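Local structure of separin (Saccharomyces cerevisiae, 5U1T) at residues F1356-H1367 and L1380-L1391. The protein is a caspase-like cysteine protease that cleaves the MCD1/SCC1 subunit of cohesin at the onset of anaphase, and is held inactive by securin for most of the cell cycle. Residues are numbered along the deposited sequence; the frame is centred on the assembly and turned at random.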
loop_
_atom_site.group_PDB
_atom_site.type_symbol
_atom_site.label_atom_id
_atom_site.label_comp_id
_atom_site.label_asym_id
_atom_site.label_seq_id
_atom_site.Cartn_x
_atom_site.Cartn_y
_atom_site.Cartn_z
ATOM N N PHE A 1356 16.644 -59.376 -0.652
ATOM C CA PHE A 1356 15.296 -59.669 -1.105
ATOM C C PHE A 1356 14.749 -58.625 -2.082
ATOM O O PHE A 1356 13.978 -58.942 -2.988
ATOM C CB PHE A 1356 14.389 -59.773 0.119
ATOM C CG PHE A 1356 12.945 -60.037 -0.202
ATOM C CD1 PHE A 1356 12.064 -58.979 -0.438
ATOM C CD2 PHE A 1356 12.457 -61.354 -0.230
ATOM C CE1 PHE A 1356 10.739 -59.218 -0.729
ATOM C CE2 PHE A 1356 11.114 -61.615 -0.508
ATOM C CZ PHE A 1356 10.257 -60.544 -0.766
ATOM N N HIS A 1357 15.145 -57.374 -1.880
ATOM C CA HIS A 1357 14.597 -56.257 -2.642
ATOM C C HIS A 1357 15.509 -55.051 -2.527
ATOM O O HIS A 1357 16.245 -54.910 -1.561
ATOM C CB HIS A 1357 13.179 -55.914 -2.150
ATOM C CG HIS A 1357 12.503 -54.833 -2.939
ATOM N ND1 HIS A 1357 12.083 -55.011 -4.239
ATOM C CD2 HIS A 1357 12.183 -53.558 -2.613
ATOM C CE1 HIS A 1357 11.536 -53.892 -4.681
ATOM N NE2 HIS A 1357 11.584 -52.995 -3.714
ATOM N N THR A 1358 15.455 -54.187 -3.524
ATOM C CA THR A 1358 16.249 -52.974 -3.520
ATOM C C THR A 1358 15.391 -51.740 -3.590
ATOM O O THR A 1358 14.672 -51.528 -4.567
ATOM C CB THR A 1358 17.214 -52.950 -4.693
ATOM O OG1 THR A 1358 18.114 -54.056 -4.567
ATOM C CG2 THR A 1358 17.989 -51.650 -4.718
ATOM N N PHE A 1359 15.471 -50.921 -2.551
ATOM C CA PHE A 1359 14.837 -49.610 -2.568
ATOM C C PHE A 1359 15.830 -48.566 -3.065
ATOM O O PHE A 1359 16.908 -48.396 -2.492
ATOM C CB PHE A 1359 14.301 -49.246 -1.182
ATOM C CG PHE A 1359 13.096 -50.047 -0.771
ATOM C CD1 PHE A 1359 11.864 -49.832 -1.377
ATOM C CD2 PHE A 1359 13.188 -51.009 0.221
ATOM C CE1 PHE A 1359 10.762 -50.554 -1.008
ATOM C CE2 PHE A 1359 12.083 -51.747 0.593
ATOM C CZ PHE A 1359 10.872 -51.525 -0.022
ATOM N N LEU A 1360 15.481 -47.907 -4.165
ATOM C CA LEU A 1360 16.234 -46.749 -4.642
ATOM C C LEU A 1360 15.613 -45.447 -4.156
ATOM O O LEU A 1360 14.556 -45.027 -4.637
ATOM C CB LEU A 1360 16.303 -46.721 -6.164
ATOM C CG LEU A 1360 17.076 -47.801 -6.894
ATOM C CD1 LEU A 1360 16.980 -47.539 -8.382
ATOM C CD2 LEU A 1360 18.504 -47.788 -6.419
ATOM N N VAL A 1361 16.257 -44.816 -3.190
ATOM C CA VAL A 1361 15.873 -43.467 -2.822
ATOM C C VAL A 1361 16.389 -42.519 -3.893
ATOM O O VAL A 1361 17.575 -42.195 -3.915
ATOM C CB VAL A 1361 16.430 -43.079 -1.468
ATOM C CG1 VAL A 1361 16.019 -41.654 -1.110
ATOM C CG2 VAL A 1361 15.977 -44.069 -0.426
ATOM N N VAL A 1362 15.504 -42.099 -4.788
ATOM C CA VAL A 1362 15.906 -41.291 -5.932
ATOM C C VAL A 1362 15.561 -39.807 -5.738
ATOM O O VAL A 1362 14.392 -39.437 -5.580
ATOM C CB VAL A 1362 15.254 -41.816 -7.227
ATOM C CG1 VAL A 1362 15.688 -40.980 -8.424
ATOM C CG2 VAL A 1362 15.627 -43.298 -7.433
ATOM N N SER A 1363 16.591 -38.966 -5.723
ATOM C CA SER A 1363 16.397 -37.530 -5.539
ATOM C C SER A 1363 15.673 -36.961 -6.750
ATOM O O SER A 1363 15.774 -37.515 -7.844
ATOM C CB SER A 1363 17.734 -36.817 -5.336
ATOM O OG SER A 1363 18.429 -36.671 -6.568
ATOM N N SER A 1364 14.945 -35.867 -6.559
ATOM C CA SER A 1364 14.209 -35.251 -7.656
ATOM C C SER A 1364 15.129 -34.923 -8.846
ATOM O O SER A 1364 14.724 -35.049 -10.005
ATOM C CB SER A 1364 13.460 -33.984 -7.169
ATOM O OG SER A 1364 14.325 -32.910 -6.804
ATOM N N SER A 1365 16.373 -34.535 -8.573
ATOM C CA SER A 1365 17.278 -34.212 -9.664
ATOM C C SER A 1365 17.627 -35.449 -10.489
ATOM O O SER A 1365 17.971 -35.326 -11.669
ATOM C CB SER A 1365 18.554 -33.560 -9.145
ATOM O OG SER A 1365 19.370 -34.496 -8.479
ATOM N N CYS A 1366 17.523 -36.635 -9.888
ATOM C CA CYS A 1366 17.893 -37.861 -10.586
ATOM C C CYS A 1366 16.702 -38.673 -11.092
ATOM O O CYS A 1366 16.878 -39.690 -11.749
ATOM C CB CYS A 1366 18.746 -38.748 -9.674
ATOM S SG CYS A 1366 20.351 -38.059 -9.210
ATOM N N HIS A 1367 15.493 -38.223 -10.787
ATOM C CA HIS A 1367 14.293 -38.953 -11.155
ATOM C C HIS A 1367 14.151 -39.288 -12.644
ATOM O O HIS A 1367 13.729 -40.393 -12.996
ATOM C CB HIS A 1367 13.077 -38.170 -10.726
ATOM C CG HIS A 1367 11.835 -38.564 -11.451
ATOM N ND1 HIS A 1367 10.973 -39.527 -10.976
ATOM C CD2 HIS A 1367 11.313 -38.136 -12.626
ATOM C CE1 HIS A 1367 9.965 -39.665 -11.819
ATOM N NE2 HIS A 1367 10.149 -38.835 -12.829
ATOM N N LEU A 1380 17.007 -56.661 -11.400
ATOM C CA LEU A 1380 16.782 -56.603 -9.953
ATOM C C LEU A 1380 15.339 -56.246 -9.588
ATOM O O LEU A 1380 14.676 -55.504 -10.298
ATOM C CB LEU A 1380 17.738 -55.585 -9.297
ATOM C CG LEU A 1380 19.268 -55.766 -9.300
ATOM C CD1 LEU A 1380 19.882 -55.092 -8.085
ATOM C CD2 LEU A 1380 19.680 -57.211 -9.354
ATOM N N SER A 1381 14.852 -56.770 -8.472
ATOM C CA SER A 1381 13.576 -56.310 -7.948
ATOM C C SER A 1381 13.734 -54.945 -7.313
ATOM O O SER A 1381 14.350 -54.822 -6.256
ATOM C CB SER A 1381 13.023 -57.277 -6.915
ATOM O OG SER A 1381 11.984 -56.656 -6.171
ATOM N N ILE A 1382 13.161 -53.922 -7.938
ATOM C CA ILE A 1382 13.365 -52.556 -7.471
ATOM C C ILE A 1382 12.085 -51.722 -7.444
ATOM O O ILE A 1382 11.303 -51.731 -8.398
ATOM C CB ILE A 1382 14.395 -51.821 -8.368
ATOM C CG1 ILE A 1382 15.754 -52.517 -8.325
ATOM C CG2 ILE A 1382 14.525 -50.356 -7.981
ATOM C CD1 ILE A 1382 16.751 -51.932 -9.286
ATOM N N THR A 1383 11.872 -51.002 -6.345
ATOM C CA THR A 1383 10.963 -49.861 -6.348
ATOM C C THR A 1383 11.746 -48.608 -5.973
ATOM O O THR A 1383 12.742 -48.680 -5.264
ATOM C CB THR A 1383 9.778 -50.039 -5.376
ATOM O OG1 THR A 1383 10.258 -50.448 -4.087
ATOM C CG2 THR A 1383 8.818 -51.073 -5.897
ATOM N N ARG A 1384 11.281 -47.463 -6.466
ATOM C CA ARG A 1384 11.797 -46.160 -6.066
ATOM C C ARG A 1384 11.077 -45.588 -4.857
ATOM O O ARG A 1384 9.914 -45.882 -4.603
ATOM C CB ARG A 1384 11.684 -45.172 -7.210
ATOM C CG ARG A 1384 12.446 -45.559 -8.423
ATOM C CD ARG A 1384 12.627 -44.359 -9.268
ATOM N NE ARG A 1384 13.236 -44.676 -10.543
ATOM C CZ ARG A 1384 13.533 -43.761 -11.449
ATOM N NH1 ARG A 1384 13.287 -42.484 -11.199
ATOM N NH2 ARG A 1384 14.076 -44.116 -12.599
ATOM N N VAL A 1385 11.784 -44.748 -4.116
ATOM C CA VAL A 1385 11.176 -44.040 -2.999
ATOM C C VAL A 1385 11.757 -42.623 -2.969
ATOM O O VAL A 1385 12.887 -42.419 -3.380
ATOM C CB VAL A 1385 11.414 -44.811 -1.681
ATOM C CG1 VAL A 1385 11.797 -43.883 -0.573
ATOM C CG2 VAL A 1385 10.191 -45.638 -1.316
ATOM N N PRO A 1386 10.969 -41.625 -2.552
ATOM C CA PRO A 1386 11.548 -40.272 -2.566
ATOM C C PRO A 1386 12.382 -39.907 -1.326
ATOM O O PRO A 1386 13.130 -38.933 -1.410
ATOM C CB PRO A 1386 10.313 -39.371 -2.680
ATOM C CG PRO A 1386 9.192 -40.172 -2.110
ATOM C CD PRO A 1386 9.500 -41.608 -2.397
ATOM N N SER A 1387 12.296 -40.666 -0.233
ATOM C CA SER A 1387 13.091 -40.375 0.969
ATOM C C SER A 1387 13.054 -41.487 2.034
ATOM O O SER A 1387 12.173 -42.337 2.011
ATOM C CB SER A 1387 12.599 -39.073 1.598
ATOM O OG SER A 1387 11.303 -39.255 2.139
ATOM N N TYR A 1388 13.977 -41.461 2.995
ATOM C CA TYR A 1388 13.956 -42.437 4.095
ATOM C C TYR A 1388 12.683 -42.352 4.927
ATOM O O TYR A 1388 12.197 -43.371 5.450
ATOM C CB TYR A 1388 15.147 -42.258 5.045
ATOM C CG TYR A 1388 16.501 -42.565 4.463
ATOM C CD1 TYR A 1388 16.637 -43.423 3.383
ATOM C CD2 TYR A 1388 17.648 -41.988 4.994
ATOM C CE1 TYR A 1388 17.872 -43.701 2.842
ATOM C CE2 TYR A 1388 18.889 -42.256 4.461
ATOM C CZ TYR A 1388 18.998 -43.116 3.382
ATOM O OH TYR A 1388 20.233 -43.397 2.837
ATOM N N VAL A 1389 12.165 -41.135 5.076
ATOM C CA VAL A 1389 10.992 -40.917 5.911
ATOM C C VAL A 1389 9.757 -41.515 5.245
ATOM O O VAL A 1389 8.884 -42.059 5.923
ATOM C CB VAL A 1389 10.760 -39.412 6.213
ATOM C CG1 VAL A 1389 9.465 -39.222 7.007
ATOM C CG2 VAL A 1389 11.948 -38.822 6.981
ATOM N N CYS A 1390 9.698 -41.440 3.921
ATOM C CA CYS A 1390 8.574 -42.021 3.199
ATOM C C CYS A 1390 8.632 -43.564 3.203
ATOM O O CYS A 1390 7.622 -44.250 3.446
ATOM C CB CYS A 1390 8.532 -41.500 1.760
ATOM S SG CYS A 1390 7.225 -42.276 0.779
ATOM N N LEU A 1391 9.818 -44.100 2.927
ATOM C CA LEU A 1391 10.025 -45.523 2.998
ATOM C C LEU A 1391 9.622 -46.033 4.384
ATOM O O LEU A 1391 8.831 -46.977 4.494
ATOM C CB LEU A 1391 11.485 -45.876 2.682
ATOM C CG LEU A 1391 11.826 -47.371 2.716
ATOM C CD1 LEU A 1391 10.968 -48.142 1.716
ATOM C CD2 LEU A 1391 13.321 -47.619 2.477
#
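His1357 reaches across to 1380-1391 with its imidazole edge: NE2 donates to Thr1383 OG1 (2.9 Å), which lies near the ring plane, while ND1 shares a hydrogen bond with Ser1381 OG. CG stands anti to the backbone N (chi1 -176°), which carries the ring's nitrogen edge to Ser1381 and Thr1383. Two bonds fix its rotation, and Thr1383 OG1 also bonds Gly1589 O.

The Phe1359 ring is sandwiched: His1357 CD2 sits over the centre of one face, and Leu1391 CD1 fills the other as a CH-pi contact, 3.5 Å from the centroid and 7° off the normal. Replacing His1357 by alanine would probably leave Ser1381 and Thr1383 without their ring partner and uncover one face of Phe1359.

Further along, Val1361 lodges between CG2 on the Tyr1388 ring (3.8 Å to CE1) and CG1 on Ser1387 CA, so helix 1388-1397 packs against the Phe1359 and Val1361 face. On the Thr1358 and Leu1360 side, Ile1382 seats CG2 on Leu1360 CD1 (3.8 Å) and CG1 near Thr1358 CB. The extended Arg1384 chain lies along Val1362 CG2, and NH1 meets a lone pair of His1367 O (2.8 Å, 172° at hydrogen); Arg1384 NE forms a salt bridge with Glu1372.

Backbone bonds from Thr1358 N to Ser1381 O (3.0 Å) and Val1385 N to Leu1360 O (2.8 Å) join 1357-1362 and 1382-1385, two strands of the family C50 region, as parallel neighbours in a mixed sheet.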